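Local coordinates for putative O-acetylhomoserine (Thiol)-lyase (Campylobacter jejuni, PDB 4OC9), which probably catalyses pyridoxal 5'-phosphate-dependent transfer of the aminocarboxypropyl group of O-acetylhomoserine to a sulfur acceptor, at residues E152-N156 against P157-I161; A160-I164 against E165-Q169; T183-P187 against F188-P192. All coordinates share one frame; numbering follows the deposited sequence.

Contacts 1 and 2 run on from one another, sharing Ala-160 and Ile-161, and together lead from the end of strand 146-152 through a folded loop into helix 164-174; their centres lie about 12 Å apart. Contact 3 comes later, in the loop that leaves the neighbouring parallel strand 177-181. Its centre is about 12 Å from that of contact 1 and about 14 Å from that of contact 2. Leu-190 links all three, its CD2 lying 3.5 Å from Ser-153 CB and 4.2 Å from Ile-164 CD1. The loop of contact 3 leads on to strand 199-203, shortly before Lys-206, the residue that carries the pyridoxal phosphate.

Contact 1. Residues E152-N156 against P157-I161; sequences ESLSN and PQIAI
The carbonyl oxygen of Ala-160 is gripped from two quarters: Ser-155 N donates to Ala-160 O at 2.9 Å, tilted 31° from the carbonyl plane, and a water donates to the same oxygen at 2.7 Å. That water also donates to Glu-152 O, tying the end of the strand to the returning chain. The Ser-155 side chain takes up the amide of Ala-160 as well. Its hydroxyl is turned between its own backbone N and carbonyl carbon (chi1 71°), a position from which OG accepts Ala-160 N at 2.6 Å. A third bond, Ile-159 N to Ser-155 O at 2.8 Å, is more bent, the donor standing above the carbonyl plane. Ser-155 thus meets the returning chain with its N, O and OG.

At the tip, the peptide between Asn-156 and Pro-157 is cis. On the approach to it, Glu-152 OE1 accepts Asn-156 N at 3.1 Å, while Glu-152 OE2 is held by Tyr-109 N. Leu-154 forms the apolar side: its CD1 lies 3.4 Å from Ile-159 CG2, the two side chains pointing the same way, and 3.7 Å from Ile-161 CG1, whose side chain it crosses at a slant. Leu-154 and Ile-161 are also joined by a single backbone bridge. Beyond the loop, Asn-156 and Pro-157 both touch Arg-403 of strand 401-405.

The cis peptide lies at the point of reversal, just after a strand of the central sheet. Several buried backbone groups of the turn are paired through Ser-155, Glu-152 and one water, which is consistent with a well-defined reversal.

Contact 2. Residues A160-I164 against E165-Q169; sequences AIADI and EKINQ
Asp-163 and Lys-166 set their side chains across one another at the start of helix 164-174. The aspartate swings its carboxylate away from its own backbone N (chi1 -171°), which brings OD2 over the methylenes of the lysine: Asp-163 OD2 is 3.3 Å from Lys-166 CD and equally near its CE. Because the lysine chain runs fully extended past that oxygen, its ammonium ends somewhat beyond it, and the salt bridge from Asp-163 OD2 to Lys-166 NZ is long at 3.7 Å. The other carboxylate oxygen, OD1, is engaged elsewhere, by a hydrogen bond with Tyr-333 OH, with a long and weak ion pair to Lys-332 besides.

Although Asp-163 occupies the N-cap position, its carboxylate makes no capping bond. The same Tyr-333 hydroxyl hydrogen-bonds Glu-165 N, so a side chain from helix 327-333 serves this backbone group of the first turn. The carbonyl of Asp-163 does take part: Ile-167 N donates to Asp-163 O at 3.3 Å, in the carbonyl plane, and Lys-166 N adds a weak bond to it. Asn-168 N to Ile-164 O, at 2.9 Å, continues the helical pattern.

Ile-167 faces the strand side, its CD1 resting 4.1 Å from Ala-162 CB, and both residues touch Phe-151 of strand 146-152. Just before the helix, an inverse gamma turn centred on Asp-163 bends the chain. This is the entry to the helix of a beta-alpha-beta crossover, here joining adjacent parallel strands 146-152 and 177-181 of the seven-stranded sheet.

Contact 3. Residues T183-P187 against F188-P192; sequences TVATP and FLLQP
From Ala-185 to Leu-190 the backbone curls back on itself. Residues 183-185 have helical angles without the regular bonds, Thr-186 then takes a positive phi of 76°, and Pro-187 and Phe-188 follow with the angles of a type I turn, closed by Leu-189 N to Thr-186 O at 3.3 Å. The donor stands well above the plane of that carbonyl, which also receives a weak bond from Leu-190 N.

The Thr-186 side chain reinforces the bend. With chi1 at 77°, its OG1 leans back over the main chain and accepts Phe-188 N at 3.2 Å, which makes an ST turn; the same hydroxyl donates to Ala-185 O, though the modelled length is doubtfully short. OG1 also lies at the edge of the Phe-188 ring, near its plane. The Phe-188 side chain packs on Leu-289 and Ala-290 of helix 276-309.

Leu-189 lays its side chain across the carbonyl oxygen of Ala-185: Ala-185 O is 3.2 Å from Leu-189 CB, and Leu-189 CG and CD1 are scarcely farther from it. Leu-190 meets the methyl of the same alanine, Leu-190 CB to Ala-185 CB 3.9 Å, while Leu-190 O receives Asn-182 ND2. Gln-191, bent at chi2, folds its amide back: a weak bond joins Gln-191 NE2 to Pro-187 O at 3.4 Å. Pro-187 rests on Val-72 and Glu-73 of helix 60-73.

An ST turn overlapping a proline-led type I turn thus shapes this buried connection between parallel strands 177-181 and 199-203, in the central sheet of a fold type I pyridoxal-phosphate enzyme.

Contact 1. Residues E152-N156 against P157-I161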
loop_
_atom_site.group_PDB
_atom_site.type_symbol
_atom_site.label_atom_id
_atom_site.label_comp_id
_atom_site.label_asym_id
_atom_site.label_seq_id
_atom_site.Cartn_x
_atom_site.Cartn_y
_atom_site.Cartn_z
ATOM N N GLU D 152 15.459 -3.159 -29.239
ATOM C CA GLU D 152 15.847 -3.470 -27.871
ATOM C C GLU D 152 17.379 -3.544 -27.810
ATOM O O GLU D 152 18.041 -3.955 -28.781
ATOM C CB GLU D 152 15.208 -4.760 -27.390
ATOM C CG GLU D 152 13.708 -4.655 -27.210
ATOM C CD GLU D 152 13.010 -5.946 -26.787
ATOM O OE1 GLU D 152 13.703 -6.943 -26.518
ATOM O OE2 GLU D 152 11.756 -5.962 -26.781
ATOM N N SER D 153 17.936 -3.094 -26.699
ATOM C CA SER D 153 19.371 -3.104 -26.513
ATOM C C SER D 153 19.880 -4.545 -26.370
ATOM O O SER D 153 20.913 -4.910 -26.919
ATOM C CB SER D 153 19.766 -2.267 -25.286
ATOM O OG SER D 153 19.216 -2.757 -24.065
ATOM N N LEU D 154 19.127 -5.343 -25.637
ATOM C CA LEU D 154 19.427 -6.749 -25.362
ATOM C C LEU D 154 18.055 -7.358 -25.499
ATOM O O LEU D 154 17.193 -7.169 -24.646
ATOM C CB LEU D 154 20.008 -6.825 -23.965
ATOM C CG LEU D 154 20.387 -8.168 -23.442
ATOM C CD1 LEU D 154 21.340 -8.824 -24.408
ATOM C CD2 LEU D 154 21.030 -7.984 -22.065
ATOM N N SER D 155 17.842 -8.077 -26.585
ATOM C CA SER D 155 16.500 -8.623 -26.881
ATOM C C SER D 155 15.974 -9.770 -26.071
ATOM O O SER D 155 16.728 -10.568 -25.561
ATOM C CB SER D 155 16.365 -9.036 -28.348
ATOM O OG SER D 155 17.127 -10.186 -28.641
ATOM N N ASN D 156 14.644 -9.818 -26.029
ATOM C CA ASN D 156 13.863 -10.807 -25.319
ATOM C C ASN D 156 13.067 -11.646 -26.312
ATOM O O ASN D 156 12.113 -11.150 -26.883
ATOM C CB ASN D 156 12.961 -10.068 -24.348
ATOM C CG ASN D 156 12.090 -10.995 -23.509
ATOM O OD1 ASN D 156 11.882 -12.138 -23.853
ATOM N ND2 ASN D 156 11.502 -10.449 -22.455
ATOM N N PRO D 157 13.301 -12.960 -26.370
ATOM C CA PRO D 157 14.170 -13.863 -25.634
ATOM C C PRO D 157 15.448 -14.306 -26.287
ATOM O O PRO D 157 16.108 -15.204 -25.731
ATOM C CB PRO D 157 13.307 -15.115 -25.571
ATOM C CG PRO D 157 12.776 -15.169 -26.950
ATOM C CD PRO D 157 12.538 -13.720 -27.368
ATOM N N GLN D 158 15.770 -13.767 -27.464
ATOM C CA GLN D 158 17.027 -14.195 -28.130
ATOM C C GLN D 158 18.323 -13.678 -27.482
ATOM O O GLN D 158 19.367 -14.250 -27.678
ATOM C CB GLN D 158 17.129 -14.061 -29.645
ATOM C CG GLN D 158 18.235 -14.980 -30.143
ATOM C CD GLN D 158 18.548 -14.801 -31.605
ATOM O OE1 GLN D 158 17.824 -14.106 -32.318
ATOM N NE2 GLN D 158 19.616 -15.432 -32.069
ATOM N N ILE D 159 18.239 -12.623 -26.695
ATOM C CA ILE D 159 19.403 -12.033 -26.056
ATOM C C ILE D 159 20.268 -11.491 -27.205
ATOM O O ILE D 159 21.466 -11.650 -27.247
ATOM C CB ILE D 159 20.190 -12.991 -25.154
ATOM C CG1 ILE D 159 19.315 -13.702 -24.109
ATOM C CG2 ILE D 159 21.236 -12.251 -24.361
ATOM C CD1 ILE D 159 18.434 -14.778 -24.666
ATOM N N ALA D 160 19.611 -10.879 -28.189
ATOM C CA ALA D 160 20.313 -10.323 -29.321
ATOM C C ALA D 160 20.700 -8.889 -29.016
ATOM O O ALA D 160 19.866 -8.075 -28.612
ATOM C CB ALA D 160 19.439 -10.364 -30.547
ATOM N N ILE D 161 21.965 -8.579 -29.234
ATOM C CA ILE D 161 22.484 -7.250 -28.989
ATOM C C ILE D 161 22.528 -6.413 -30.250
ATOM O O ILE D 161 23.128 -6.791 -31.265
ATOM C CB ILE D 161 23.878 -7.302 -28.383
ATOM C CG1 ILE D 161 23.834 -8.085 -27.079
ATOM C CG2 ILE D 161 24.382 -5.890 -28.137
ATOM C CD1 ILE D 161 25.167 -8.235 -26.369
HETATM O O HOH W 1 18.470 -6.308 -30.012
#

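Contact 2. Residues A160-I164 against E165-Q169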
loop_
_atom_site.group_PDB
_atom_site.type_symbol
_atom_site.label_atom_id
_atom_site.label_comp_id
_atom_site.label_asym_id
_atom_site.label_seq_id
_atom_site.Cartn_x
_atom_site.Cartn_y
_atom_site.Cartn_z
ATOM N N ALA D 160 19.611 -10.879 -28.189
ATOM C CA ALA D 160 20.313 -10.323 -29.321
ATOM C C ALA D 160 20.700 -8.889 -29.016
ATOM O O ALA D 160 19.866 -8.075 -28.612
ATOM C CB ALA D 160 19.439 -10.364 -30.547
ATOM N N ILE D 161 21.965 -8.579 -29.234
ATOM C CA ILE D 161 22.484 -7.250 -28.989
ATOM C C ILE D 161 22.528 -6.413 -30.250
ATOM O O ILE D 161 23.128 -6.791 -31.265
ATOM C CB ILE D 161 23.878 -7.302 -28.383
ATOM C CG1 ILE D 161 23.834 -8.085 -27.079
ATOM C CG2 ILE D 161 24.382 -5.890 -28.137
ATOM C CD1 ILE D 161 25.167 -8.235 -26.369
ATOM N N ALA D 162 21.943 -5.234 -30.148
ATOM C CA ALA D 162 21.892 -4.294 -31.263
ATOM C C ALA D 162 23.161 -3.455 -31.343
ATOM O O ALA D 162 23.684 -3.008 -30.310
ATOM C CB ALA D 162 20.685 -3.378 -31.097
ATOM N N ASP D 163 23.646 -3.220 -32.556
ATOM C CA ASP D 163 24.828 -2.407 -32.756
ATOM C C ASP D 163 24.252 -0.989 -32.799
ATOM O O ASP D 163 23.974 -0.412 -33.852
ATOM C CB ASP D 163 25.575 -2.789 -34.031
ATOM C CG ASP D 163 26.927 -2.112 -34.137
ATOM O OD1 ASP D 163 27.172 -1.095 -33.440
ATOM O OD2 ASP D 163 27.766 -2.597 -34.939
ATOM N N ILE D 164 24.122 -0.426 -31.614
ATOM C CA ILE D 164 23.538 0.898 -31.429
ATOM C C ILE D 164 24.142 2.012 -32.277
ATOM O O ILE D 164 23.388 2.733 -32.927
ATOM C CB ILE D 164 23.505 1.299 -29.953
ATOM C CG1 ILE D 164 22.775 0.230 -29.134
ATOM C CG2 ILE D 164 22.800 2.636 -29.809
ATOM C CD1 ILE D 164 22.785 0.473 -27.634
ATOM N N GLU D 165 25.466 2.155 -32.272
ATOM C CA GLU D 165 26.130 3.205 -33.077
ATOM C C GLU D 165 25.698 3.236 -34.557
ATOM O O GLU D 165 25.540 4.311 -35.124
ATOM C CB GLU D 165 27.644 3.083 -33.054
ATOM C CG GLU D 165 28.278 3.320 -31.705
ATOM C CD GLU D 165 29.784 3.201 -31.769
ATOM O OE1 GLU D 165 30.322 3.024 -32.900
ATOM O OE2 GLU D 165 30.423 3.282 -30.699
ATOM N N LYS D 166 25.525 2.056 -35.150
ATOM C CA LYS D 166 25.111 1.949 -36.544
ATOM C C LYS D 166 23.675 2.301 -36.735
ATOM O O LYS D 166 23.312 2.827 -37.780
ATOM C CB LYS D 166 25.409 0.568 -37.092
ATOM C CG LYS D 166 26.891 0.307 -37.133
ATOM C CD LYS D 166 27.221 -1.029 -37.754
ATOM C CE LYS D 166 28.736 -1.208 -37.770
ATOM N NZ LYS D 166 29.145 -2.508 -38.361
ATOM N N ILE D 167 22.831 2.003 -35.750
ATOM C CA ILE D 167 21.429 2.357 -35.852
ATOM C C ILE D 167 21.340 3.879 -35.756
ATOM O O ILE D 167 20.599 4.534 -36.491
ATOM C CB ILE D 167 20.590 1.704 -34.763
ATOM C CG1 ILE D 167 20.531 0.205 -35.006
ATOM C CG2 ILE D 167 19.158 2.224 -34.802
ATOM C CD1 ILE D 167 19.780 -0.591 -33.948
ATOM N N ASN D 168 22.116 4.431 -34.842
ATOM C CA ASN D 168 22.173 5.853 -34.618
ATOM C C ASN D 168 22.576 6.609 -35.879
ATOM O O ASN D 168 21.970 7.625 -36.216
ATOM C CB ASN D 168 23.217 6.183 -33.584
ATOM C CG ASN D 168 23.219 7.643 -33.233
ATOM O OD1 ASN D 168 22.159 8.230 -32.987
ATOM N ND2 ASN D 168 24.408 8.246 -33.167
ATOM N N GLN D 169 23.616 6.134 -36.555
ATOM C CA GLN D 169 24.068 6.777 -37.801
ATOM C C GLN D 169 22.938 6.953 -38.774
ATOM O O GLN D 169 22.697 8.039 -39.273
ATOM C CB GLN D 169 25.159 5.977 -38.510
ATOM C CG GLN D 169 26.566 5.976 -37.929
ATOM C CD GLN D 169 27.440 4.913 -38.593
ATOM O OE1 GLN D 169 26.958 4.091 -39.372
ATOM N NE2 GLN D 169 28.723 4.904 -38.244
#

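Contact 3. Residues T183-P187 against F188-P192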
loop_
_atom_site.group_PDB
_atom_site.type_symbol
_atom_site.label_atom_id
_atom_site.label_comp_id
_atom_site.label_asym_id
_atom_site.label_seq_id
_atom_site.Cartn_x
_atom_site.Cartn_y
_atom_site.Cartn_z
ATOM N N THR D 183 15.127 -2.370 -21.143
ATOM C CA THR D 183 14.621 -3.134 -20.005
ATOM C C THR D 183 15.507 -4.207 -19.440
ATOM O O THR D 183 15.821 -4.231 -18.242
ATOM C CB THR D 183 13.323 -3.848 -20.380
ATOM O OG1 THR D 183 12.309 -2.888 -20.759
ATOM C CG2 THR D 183 12.839 -4.655 -19.221
ATOM N N VAL D 184 15.961 -5.111 -20.297
ATOM C CA VAL D 184 16.791 -6.194 -19.840
ATOM C C VAL D 184 18.204 -5.817 -19.374
ATOM O O VAL D 184 18.708 -6.324 -18.349
ATOM C CB VAL D 184 16.921 -7.245 -20.944
ATOM C CG1 VAL D 184 17.757 -8.428 -20.434
ATOM C CG2 VAL D 184 15.552 -7.718 -21.361
ATOM N N ALA D 185 18.877 -4.968 -20.124
ATOM C CA ALA D 185 20.233 -4.576 -19.753
ATOM C C ALA D 185 20.261 -3.733 -18.495
ATOM O O ALA D 185 21.151 -3.861 -17.662
ATOM C CB ALA D 185 20.875 -3.820 -20.895
ATOM N N THR D 186 19.249 -2.875 -18.365
ATOM C CA THR D 186 19.061 -1.934 -17.245
ATOM C C THR D 186 20.058 -0.781 -17.460
ATOM O O THR D 186 21.058 -0.915 -18.148
ATOM C CB THR D 186 19.322 -2.485 -15.824
ATOM O OG1 THR D 186 20.729 -2.576 -15.576
ATOM C CG2 THR D 186 18.631 -3.793 -15.609
ATOM N N PRO D 187 19.783 0.371 -16.851
ATOM C CA PRO D 187 20.713 1.480 -17.035
ATOM C C PRO D 187 22.079 1.218 -16.417
ATOM O O PRO D 187 23.011 1.950 -16.740
ATOM C CB PRO D 187 20.042 2.633 -16.280
ATOM C CG PRO D 187 18.604 2.249 -16.164
ATOM C CD PRO D 187 18.625 0.758 -16.022
ATOM N N PHE D 188 22.186 0.217 -15.550
ATOM C CA PHE D 188 23.462 -0.077 -14.919
ATOM C C PHE D 188 24.409 -0.917 -15.726
ATOM O O PHE D 188 25.583 -0.979 -15.388
ATOM C CB PHE D 188 23.279 -0.674 -13.525
ATOM C CG PHE D 188 22.653 0.275 -12.573
ATOM C CD1 PHE D 188 23.434 1.123 -11.838
ATOM C CD2 PHE D 188 21.267 0.332 -12.447
ATOM C CE1 PHE D 188 22.850 2.019 -10.977
ATOM C CE2 PHE D 188 20.673 1.215 -11.579
ATOM C CZ PHE D 188 21.472 2.061 -10.838
ATOM N N LEU D 189 23.939 -1.571 -16.769
ATOM C CA LEU D 189 24.849 -2.365 -17.590
ATOM C C LEU D 189 25.070 -1.738 -18.943
ATOM O O LEU D 189 26.054 -2.006 -19.593
ATOM C CB LEU D 189 24.318 -3.784 -17.757
ATOM C CG LEU D 189 24.081 -4.499 -16.404
ATOM C CD1 LEU D 189 23.613 -5.927 -16.641
ATOM C CD2 LEU D 189 25.352 -4.503 -15.566
ATOM N N LEU D 190 24.156 -0.863 -19.349
ATOM C CA LEU D 190 24.231 -0.216 -20.629
ATOM C C LEU D 190 23.520 1.130 -20.638
ATOM O O LEU D 190 22.404 1.258 -20.121
ATOM C CB LEU D 190 23.604 -1.139 -21.677
ATOM C CG LEU D 190 23.616 -0.630 -23.108
ATOM C CD1 LEU D 190 25.047 -0.413 -23.560
ATOM C CD2 LEU D 190 22.972 -1.644 -24.005
ATOM N N GLN D 191 24.135 2.119 -21.280
ATOM C CA GLN D 191 23.564 3.462 -21.343
ATOM C C GLN D 191 23.326 3.868 -22.791
ATOM O O GLN D 191 24.151 4.521 -23.392
ATOM C CB GLN D 191 24.519 4.465 -20.701
ATOM C CG GLN D 191 24.993 4.158 -19.284
ATOM C CD GLN D 191 26.090 3.066 -19.176
ATOM O OE1 GLN D 191 26.926 2.871 -20.080
ATOM N NE2 GLN D 191 26.102 2.379 -18.032
ATOM N N PRO D 192 22.185 3.488 -23.359
ATOM C CA PRO D 192 21.953 3.829 -24.761
ATOM C C PRO D 192 22.149 5.295 -25.117
ATOM O O PRO D 192 22.585 5.592 -26.245
ATOM C CB PRO D 192 20.516 3.398 -24.996
ATOM C CG PRO D 192 20.304 2.295 -24.014
ATOM C CD PRO D 192 21.080 2.698 -22.793
#